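Local atomic coordinates of aspartate-semialdehyde dehydrogenase 2 (Vibrio cholerae, PDB entry 2R00), a protein that catalyses the NADPH-dependent reductive dephosphorylation of L-aspartyl-4-phosphate to L-aspartate-semialdehyde, an early step in lysine, threonine and methionine biosynthesis. Residues A[155-160]-A[234-239]; A[292-297]-A[309-314]. All blocks are in the same frame, centred on the assembly; numbering follows the deposited sequence.

Contact 1: A[155-160]-A[234-239]; sequences TTYQSV and TCVRVP
Over one face of the R237 guanidinium sits the backbone oxygen of S159, above its centre and 3.0 Å from CZ, so it meets the flat carbon rather than an N-H. The Q158 side chain comes in at the guanidinium edge, with CG 3.2 Å from R237 NE. Amide and guanidinium planes stand 77° apart, and the bond between them, R237 NH2 to Q158 OE1, is straight but weak at 3.4 Å. A bend at chi2 (91°) folds R237 back over the neighbouring strand. The Y157 ring has V238 CG1 at its edge, while Y157 OH bonds to the same hydroxyl of the second subunit.

The two strands run parallel, 230-238 being an outermost strand of the mixed sheet in the dimerisation domain. T156 and Q158 each use both N and O in the pairing, from T156 N to T234 O (2.9 Å) through V238 N to Q158 O (2.8 Å), and V160 N continues it to V238 O. T156, Q158 and R237 share a face with C235; Q158 and R237 are predicted substrate-binding residues. A water on this face is bonded to T156 OG1 (2.8 Å), accepts from Q158 NE2 (2.8 Å) and donates to V236 O. NE2 also bonds to E212. On the other face a second water is hydrogen-bonded to T155 OG1 and, weakly, to T234 OG1, whose stronger partner is R298 of the second subunit.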
loop_
_atom_site.group_PDB
_atom_site.type_symbol
_atom_site.label_atom_id
_atom_site.label_comp_id
_atom_site.label_asym_id
_atom_site.label_seq_id
_atom_site.Cartn_x
_atom_site.Cartn_y
_atom_site.Cartn_z
ATOM N N THR A 155 3.202 3.126 4.510
ATOM C CA THR A 155 3.567 3.062 3.099
ATOM C C THR A 155 2.962 4.264 2.367
ATOM O O THR A 155 1.755 4.511 2.479
ATOM C CB THR A 155 3.081 1.738 2.444
ATOM O OG1 THR A 155 3.640 0.623 3.144
ATOM C CG2 THR A 155 3.519 1.668 0.979
ATOM N N THR A 156 3.800 5.023 1.653
ATOM C CA THR A 156 3.333 6.159 0.862
ATOM C C THR A 156 3.424 5.818 -0.613
ATOM O O THR A 156 4.296 5.059 -1.029
ATOM C CB THR A 156 4.142 7.475 1.119
ATOM O OG1 THR A 156 5.478 7.346 0.604
ATOM C CG2 THR A 156 4.187 7.822 2.603
ATOM N N TYR A 157 2.537 6.416 -1.401
ATOM C CA TYR A 157 2.429 6.105 -2.813
ATOM C C TYR A 157 2.409 7.399 -3.612
ATOM O O TYR A 157 1.597 8.288 -3.350
ATOM C CB TYR A 157 1.136 5.333 -3.094
ATOM C CG TYR A 157 0.935 4.078 -2.282
ATOM C CD1 TYR A 157 0.173 4.096 -1.117
ATOM C CD2 TYR A 157 1.473 2.866 -2.696
ATOM C CE1 TYR A 157 -0.043 2.939 -0.369
ATOM C CE2 TYR A 157 1.265 1.698 -1.964
ATOM C CZ TYR A 157 0.508 1.742 -0.798
ATOM O OH TYR A 157 0.309 0.597 -0.059
ATOM N N GLN A 158 3.310 7.489 -4.582
ATOM C CA GLN A 158 3.361 8.611 -5.504
ATOM C C GLN A 158 3.864 8.126 -6.857
ATOM O O GLN A 158 4.498 7.078 -6.948
ATOM C CB GLN A 158 4.267 9.723 -4.960
ATOM C CG GLN A 158 5.696 9.292 -4.701
ATOM C CD GLN A 158 6.479 10.307 -3.880
ATOM O OE1 GLN A 158 6.352 11.519 -4.082
ATOM N NE2 GLN A 158 7.290 9.815 -2.943
ATOM N N SER A 159 3.580 8.907 -7.897
ATOM C CA SER A 159 3.952 8.573 -9.275
ATOM C C SER A 159 5.462 8.451 -9.431
ATOM O O SER A 159 6.215 9.170 -8.774
ATOM C CB SER A 159 3.481 9.681 -10.202
ATOM O OG SER A 159 4.157 10.886 -9.877
ATOM N N VAL A 160 5.901 7.569 -10.326
ATOM C CA VAL A 160 7.328 7.478 -10.654
ATOM C C VAL A 160 7.836 8.732 -11.385
ATOM O O VAL A 160 8.993 9.118 -11.220
ATOM C CB VAL A 160 7.687 6.148 -11.400
ATOM C CG1 VAL A 160 6.972 6.043 -12.745
ATOM C CG2 VAL A 160 9.215 5.994 -11.566
ATOM N N THR A 234 7.797 2.967 4.162
ATOM C CA THR A 234 8.124 2.418 2.857
ATOM C C THR A 234 7.588 3.399 1.824
ATOM O O THR A 234 6.383 3.613 1.718
ATOM C CB THR A 234 7.511 1.019 2.652
ATOM O OG1 THR A 234 7.936 0.159 3.713
ATOM C CG2 THR A 234 7.979 0.416 1.318
ATOM N N CYS A 235 8.498 4.034 1.093
ATOM C CA CYS A 235 8.117 5.052 0.135
ATOM C C CYS A 235 8.175 4.434 -1.249
ATOM O O CYS A 235 9.254 4.147 -1.771
ATOM C CB CYS A 235 9.012 6.290 0.280
ATOM S SG CYS A 235 8.836 7.042 1.940
ATOM N N VAL A 236 6.991 4.207 -1.810
ATOM C CA VAL A 236 6.814 3.408 -3.016
ATOM C C VAL A 236 6.453 4.286 -4.205
ATOM O O VAL A 236 5.634 5.208 -4.097
ATOM C CB VAL A 236 5.716 2.326 -2.786
ATOM C CG1 VAL A 236 5.299 1.676 -4.079
ATOM C CG2 VAL A 236 6.221 1.271 -1.828
ATOM N N ARG A 237 7.080 4.014 -5.344
ATOM C CA ARG A 237 6.709 4.714 -6.559
ATOM C C ARG A 237 5.766 3.831 -7.360
ATOM O O ARG A 237 6.006 2.623 -7.524
ATOM C CB ARG A 237 7.940 5.092 -7.370
ATOM C CG ARG A 237 8.034 6.582 -7.617
ATOM C CD ARG A 237 8.815 7.310 -6.535
ATOM N NE ARG A 237 8.371 8.700 -6.357
ATOM C CZ ARG A 237 8.696 9.730 -7.147
ATOM N NH1 ARG A 237 9.470 9.554 -8.214
ATOM N NH2 ARG A 237 8.231 10.949 -6.880
ATOM N N VAL A 238 4.673 4.418 -7.825
ATOM C CA VAL A 238 3.731 3.662 -8.653
ATOM C C VAL A 238 3.776 4.095 -10.135
ATOM O O VAL A 238 3.893 5.295 -10.424
ATOM C CB VAL A 238 2.284 3.565 -8.033
ATOM C CG1 VAL A 238 2.156 4.285 -6.694
ATOM C CG2 VAL A 238 1.189 3.946 -9.027
ATOM N N PRO A 239 3.721 3.114 -11.068
ATOM C CA PRO A 239 3.828 3.400 -12.508
ATOM C C PRO A 239 3.051 4.645 -12.952
ATOM O O PRO A 239 3.643 5.533 -13.557
ATOM C CB PRO A 239 3.283 2.124 -13.161
ATOM C CG PRO A 239 3.657 1.039 -12.193
ATOM C CD PRO A 239 3.571 1.665 -10.809
HETATM O O HOH W 1 5.227 -1.500 2.668
HETATM O O HOH W 2 6.259 7.324 -2.042
#

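Contact 2: A[292-297]-A[309-314]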
loop_
_atom_site.group_PDB
_atom_site.type_symbol
_atom_site.label_atom_id
_atom_site.label_comp_id
_atom_site.label_asym_id
_atom_site.label_seq_id
_atom_site.Cartn_x
_atom_site.Cartn_y
_atom_site.Cartn_z
ATOM N N VAL A 292 -7.620 16.376 4.765
ATOM C CA VAL A 292 -7.013 15.069 4.923
ATOM C C VAL A 292 -8.144 14.031 4.831
ATOM O O VAL A 292 -9.012 13.961 5.707
ATOM C CB VAL A 292 -6.220 15.006 6.258
ATOM C CG1 VAL A 292 -5.742 13.600 6.571
ATOM C CG2 VAL A 292 -5.033 15.976 6.206
ATOM N N LEU A 293 -8.141 13.267 3.739
ATOM C CA LEU A 293 -9.182 12.285 3.438
ATOM C C LEU A 293 -8.795 10.936 4.040
ATOM O O LEU A 293 -7.756 10.375 3.683
ATOM C CB LEU A 293 -9.346 12.159 1.920
ATOM C CG LEU A 293 -10.099 13.168 1.033
ATOM C CD1 LEU A 293 -10.513 14.478 1.720
ATOM C CD2 LEU A 293 -9.308 13.436 -0.245
ATOM N N VAL A 294 -9.619 10.435 4.964
ATOM C CA VAL A 294 -9.313 9.199 5.708
ATOM C C VAL A 294 -10.390 8.127 5.466
ATOM O O VAL A 294 -11.574 8.445 5.389
ATOM C CB VAL A 294 -9.117 9.473 7.226
ATOM C CG1 VAL A 294 -8.867 8.182 8.000
ATOM C CG2 VAL A 294 -7.944 10.460 7.463
ATOM N N GLY A 295 -9.958 6.875 5.297
ATOM C CA GLY A 295 -10.879 5.741 5.110
ATOM C C GLY A 295 -10.262 4.405 5.479
ATOM O O GLY A 295 -9.113 4.350 5.934
ATOM N N ARG A 296 -11.024 3.327 5.268
ATOM C CA ARG A 296 -10.600 1.951 5.564
ATOM C C ARG A 296 -10.055 1.838 6.994
ATOM O O ARG A 296 -9.038 1.188 7.231
ATOM C CB ARG A 296 -9.592 1.431 4.497
ATOM C CG ARG A 296 -9.310 -0.089 4.500
ATOM C CD ARG A 296 -8.863 -0.632 3.108
ATOM N NE ARG A 296 -8.096 0.360 2.355
ATOM C CZ ARG A 296 -8.091 0.504 1.035
ATOM N NH1 ARG A 296 -8.816 -0.272 0.237
ATOM N NH2 ARG A 296 -7.341 1.452 0.512
ATOM N N VAL A 297 -10.746 2.487 7.937
ATOM C CA VAL A 297 -10.353 2.494 9.363
ATOM C C VAL A 297 -10.806 1.227 10.105
ATOM O O VAL A 297 -12.004 0.953 10.207
ATOM C CB VAL A 297 -10.879 3.758 10.100
ATOM C CG1 VAL A 297 -10.431 3.770 11.571
ATOM C CG2 VAL A 297 -10.443 5.049 9.377
ATOM N N LEU A 309 -5.492 2.510 8.883
ATOM C CA LEU A 309 -6.238 3.513 8.129
ATOM C C LEU A 309 -5.448 3.885 6.886
ATOM O O LEU A 309 -4.233 3.692 6.840
ATOM C CB LEU A 309 -6.507 4.768 8.977
ATOM C CG LEU A 309 -5.292 5.556 9.501
ATOM C CD1 LEU A 309 -5.619 7.020 9.623
ATOM C CD2 LEU A 309 -4.796 5.009 10.819
ATOM N N TRP A 310 -6.150 4.402 5.883
ATOM C CA TRP A 310 -5.537 4.983 4.699
ATOM C C TRP A 310 -5.855 6.465 4.646
ATOM O O TRP A 310 -6.936 6.893 5.043
ATOM C CB TRP A 310 -6.049 4.304 3.428
ATOM C CG TRP A 310 -5.422 2.953 3.172
ATOM C CD1 TRP A 310 -5.459 1.861 3.996
ATOM C CD2 TRP A 310 -4.688 2.553 2.007
ATOM N NE1 TRP A 310 -4.782 0.809 3.419
ATOM C CE2 TRP A 310 -4.304 1.204 2.197
ATOM C CE3 TRP A 310 -4.311 3.204 0.823
ATOM C CZ2 TRP A 310 -3.566 0.496 1.246
ATOM C CZ3 TRP A 310 -3.578 2.505 -0.115
ATOM C CH2 TRP A 310 -3.217 1.160 0.094
ATOM N N VAL A 311 -4.887 7.240 4.171
ATOM C CA VAL A 311 -4.972 8.691 4.161
ATOM C C VAL A 311 -4.633 9.141 2.756
ATOM O O VAL A 311 -3.635 8.697 2.181
ATOM C CB VAL A 311 -3.969 9.319 5.176
ATOM C CG1 VAL A 311 -4.143 10.824 5.246
ATOM C CG2 VAL A 311 -4.137 8.710 6.539
ATOM N N VAL A 312 -5.478 9.996 2.189
ATOM C CA VAL A 312 -5.313 10.454 0.816
ATOM C C VAL A 312 -5.295 11.988 0.746
ATOM O O VAL A 312 -5.999 12.666 1.498
ATOM C CB VAL A 312 -6.407 9.842 -0.127
ATOM C CG1 VAL A 312 -6.395 10.497 -1.497
ATOM C CG2 VAL A 312 -6.202 8.328 -0.287
ATOM N N ALA A 313 -4.450 12.511 -0.136
ATOM C CA ALA A 313 -4.518 13.902 -0.585
ATOM C C ALA A 313 -4.702 13.880 -2.089
ATOM O O ALA A 313 -3.870 13.304 -2.815
ATOM C CB ALA A 313 -3.249 14.653 -0.236
ATOM N N ASP A 314 -5.798 14.482 -2.559
ATOM C CA ASP A 314 -6.045 14.606 -3.990
ATOM C C ASP A 314 -5.133 15.683 -4.575
ATOM O O ASP A 314 -4.342 15.405 -5.481
ATOM C CB ASP A 314 -7.518 14.922 -4.285
ATOM C CG ASP A 314 -7.828 14.922 -5.776
ATOM O OD1 ASP A 314 -7.296 14.053 -6.512
ATOM O OD2 ASP A 314 -8.603 15.800 -6.214
#
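R296 reaches over the indole of W310 in this antiparallel beta hairpin, whose arms 292-300 and 306-313 lie within the sheet of the dimerisation domain. The interaction is cation-pi: R296 CZ is 4.0 Å from the centroid of the five-membered ring of W310 and only 5° off its normal. The guanidinium does not lie flat on the indole, however. Its plane is turned 65° from the ring, so an edge carrying NE and NH2 faces the ring, with R296 NH2 3.2 Å from W310 CD2. R296 has positive phi and psi, and its chain runs out with CG anti to the backbone N before bending at chi3 (33°), which brings the NE/NH2 edge over the indole face. P199 of the second subunit packs on R296, and C197 of that subunit on W310.

On the N-terminal side of R296 the pairing is regular. L293-V312 and G295-W310 are hydrogen-bonded pairs, each exchanging two bonds, with V294-V311 the non-hydrogen-bonded pair between them. L293, W310 and V312 share the face that packs against the second subunit. L293 carries CG beside its backbone N, holding CB 3.4 Å and CD2 3.8 Å from V312 O.

V294 and V311 point to the opposite face. There V294 CG1 meets L309 CD1 at 3.8 Å, and V294 also packs on L265 of helix 258-267, while L309 and V311 rest on A139 of helix 131-147. V297 lies beside L309, its CG2 4.0 Å from L309 CB. V292 and V311 both carry CG1 trans to the main-chain nitrogen, which places the two methyls against each other across the strands: V292 CG1 to V311 CG1 is 3.5 Å, tighter than ordinary van der Waals contact.

How the contacts relate
Contacts 1 and 2 belong to one mixed sheet, their centres about 15 Å apart, with strand 244-252 running antiparallel between 149-159 and 306-313. They nevertheless touch directly across that strand: the rings of Y157 and W310 meet nearly parallel, planes about 10° apart, with Y157 CE1 3.6 Å from W310 CZ3. Both contacts also reach the second subunit, in keeping with a dimerisation domain. H244, the predicted proton acceptor, starts the intervening strand. The side chain of T156 is about 4 Å from that of H244. The side chain of V312 is about 6 Å from that of H244. Contact 1 thus lies on the predicted substrate side, whereas 309-314 runs into N315, predicted to bind NADP.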